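PDB 2GOP: trilobed Protease from Pyrococcus furiosus, which forms the beta-propeller domain of a protease, a seven-bladed propeller of open Velcro topology, and probably filters access of peptide substrates. Local coordinates for residues V217-A221 and L231-E236. Residues are numbered along the deposited sequence; the frame is centred on the assembly and turned at random.
Sequences VSFYA and LYGKPE
The carbonyl oxygen of Tyr220 is approached by two groups of the partner strand: Tyr232 N donates to Tyr220 O at 2.8 Å, and Leu231 CA adds a CA-H...O contact to the same oxygen at 3.3 Å. Tyr220 N returns a bond to Tyr232 O at 2.9 Å, completing an antiparallel hydrogen-bonded pair. With chi1 at 57°, CG of Tyr220 sits between its own N and carbonyl carbon, a rotation that swings the ring back over the partner strand, lays one face against Tyr232 O near the ring's rim and sets Tyr220 OH 3.3 Å from CD2 of Tyr232. The two phenols run side by side with planes inclined at 61°; Tyr232 OH reaches on to Val265 O. An alanine in place of Tyr220 would probably open a gap beside CD2 of the Tyr232 ring and leave Trp200 without the ring it meets. These strands, 219-224 and 229-233, form the hairpin that opens one four-stranded blade of the propeller. On the other face, Leu231 divides its branches: CD1 lies 3.7 Å from Phe219 CE1, and CD2 packs on the small Ala221, with Ile202 of the preceding blade touching both Phe219 and Leu231. Gly233 suits its position opposite Phe219 because a side chain would collide with Ser218 O and Phe219 CA, and its phi of 157° is itself unfavourable for other residues. Beyond it, Lys234 N donates to Ser218 O at 2.8 Å, extending the pairing past the regular strands.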
loop_
_atom_site.group_PDB
_atom_site.type_symbol
_atom_site.label_atom_id
_atom_site.label_comp_id
_atom_site.label_asym_id
_atom_site.label_seq_id
_atom_site.Cartn_x
_atom_site.Cartn_y
_atom_site.Cartn_z
ATOM N N VAL A 217 17.542 1.744 3.004
ATOM C CA VAL A 217 17.312 0.319 3.118
ATOM C C VAL A 217 15.870 0.067 2.704
ATOM O O VAL A 217 15.020 0.943 2.839
ATOM C CB VAL A 217 17.587 -0.177 4.560
ATOM C CG1 VAL A 217 19.096 -0.107 4.867
ATOM C CG2 VAL A 217 16.771 0.627 5.596
ATOM N N SER A 218 15.595 -1.122 2.188
ATOM C CA SER A 218 14.256 -1.473 1.727
ATOM C C SER A 218 13.418 -2.144 2.820
ATOM O O SER A 218 12.550 -2.961 2.538
ATOM C CB SER A 218 14.349 -2.371 0.490
ATOM O OG SER A 218 15.315 -3.389 0.682
ATOM N N PHE A 219 13.656 -1.783 4.071
ATOM C CA PHE A 219 12.819 -2.276 5.166
ATOM C C PHE A 219 12.669 -1.201 6.209
ATOM O O PHE A 219 13.349 -0.191 6.163
ATOM C CB PHE A 219 13.401 -3.555 5.787
ATOM C CG PHE A 219 14.875 -3.471 6.088
ATOM C CD1 PHE A 219 15.346 -2.709 7.156
ATOM C CD2 PHE A 219 15.801 -4.154 5.293
ATOM C CE1 PHE A 219 16.715 -2.618 7.420
ATOM C CE2 PHE A 219 17.158 -4.073 5.551
ATOM C CZ PHE A 219 17.618 -3.298 6.612
ATOM N N TYR A 220 11.758 -1.425 7.148
ATOM C CA TYR A 220 11.538 -0.485 8.215
ATOM C C TYR A 220 11.180 -1.239 9.496
ATOM O O TYR A 220 10.755 -2.389 9.459
ATOM C CB TYR A 220 10.465 0.528 7.810
ATOM C CG TYR A 220 9.161 -0.081 7.420
ATOM C CD1 TYR A 220 8.181 -0.330 8.377
ATOM C CD2 TYR A 220 8.893 -0.409 6.092
ATOM C CE1 TYR A 220 6.958 -0.903 8.020
ATOM C CE2 TYR A 220 7.690 -0.979 5.728
ATOM C CZ TYR A 220 6.724 -1.223 6.697
ATOM O OH TYR A 220 5.518 -1.778 6.343
ATOM N N ALA A 221 11.415 -0.591 10.628
ATOM C CA ALA A 221 11.259 -1.214 11.931
ATOM C C ALA A 221 9.783 -1.291 12.297
ATOM O O ALA A 221 9.067 -0.283 12.217
ATOM C CB ALA A 221 12.058 -0.402 12.994
ATOM N N LEU A 231 12.372 -5.959 11.679
ATOM C CA LEU A 231 12.274 -5.151 10.475
ATOM C C LEU A 231 11.419 -5.873 9.433
ATOM O O LEU A 231 11.434 -7.112 9.333
ATOM C CB LEU A 231 13.676 -4.825 9.923
ATOM C CG LEU A 231 14.684 -4.225 10.928
ATOM C CD1 LEU A 231 16.128 -4.585 10.531
ATOM C CD2 LEU A 231 14.533 -2.729 11.056
ATOM N N TYR A 232 10.649 -5.082 8.688
ATOM C CA TYR A 232 9.713 -5.580 7.690
ATOM C C TYR A 232 10.018 -4.925 6.341
ATOM O O TYR A 232 10.160 -3.706 6.259
ATOM C CB TYR A 232 8.305 -5.201 8.136
ATOM C CG TYR A 232 7.151 -5.740 7.315
ATOM C CD1 TYR A 232 6.618 -6.999 7.570
ATOM C CD2 TYR A 232 6.532 -4.961 6.339
ATOM C CE1 TYR A 232 5.522 -7.488 6.840
ATOM C CE2 TYR A 232 5.438 -5.435 5.622
ATOM C CZ TYR A 232 4.935 -6.701 5.878
ATOM O OH TYR A 232 3.846 -7.191 5.152
ATOM N N GLY A 233 10.129 -5.720 5.282
ATOM C CA GLY A 233 10.365 -5.161 3.950
ATOM C C GLY A 233 10.993 -6.130 2.981
ATOM O O GLY A 233 10.834 -7.327 3.114
ATOM N N LYS A 234 11.712 -5.607 1.998
ATOM C CA LYS A 234 12.222 -6.444 0.923
ATOM C C LYS A 234 13.749 -6.514 0.932
ATOM O O LYS A 234 14.421 -5.552 1.330
ATOM C CB LYS A 234 11.664 -5.966 -0.419
ATOM C CG LYS A 234 10.155 -6.188 -0.510
ATOM C CD LYS A 234 9.550 -5.695 -1.808
ATOM C CE LYS A 234 8.046 -5.966 -1.860
ATOM N NZ LYS A 234 7.311 -5.306 -0.736
ATOM N N PRO A 235 14.299 -7.679 0.534
ATOM C CA PRO A 235 15.738 -7.952 0.581
ATOM C C PRO A 235 16.625 -6.863 -0.008
ATOM O O PRO A 235 16.282 -6.259 -1.028
ATOM C CB PRO A 235 15.890 -9.237 -0.239
ATOM C CG PRO A 235 14.548 -9.857 -0.297
ATOM C CD PRO A 235 13.520 -8.845 0.073
ATOM N N GLU A 236 17.753 -6.621 0.656
ATOM C CA GLU A 236 18.858 -5.848 0.098
ATOM C C GLU A 236 19.321 -6.545 -1.177
ATOM O O GLU A 236 19.248 -7.765 -1.274
ATOM C CB GLU A 236 20.008 -5.791 1.115
ATOM C CG GLU A 236 21.283 -5.076 0.649
ATOM C CD GLU A 236 22.538 -5.571 1.360
ATOM O OE1 GLU A 236 23.406 -4.732 1.687
ATOM O OE2 GLU A 236 22.666 -6.795 1.587
#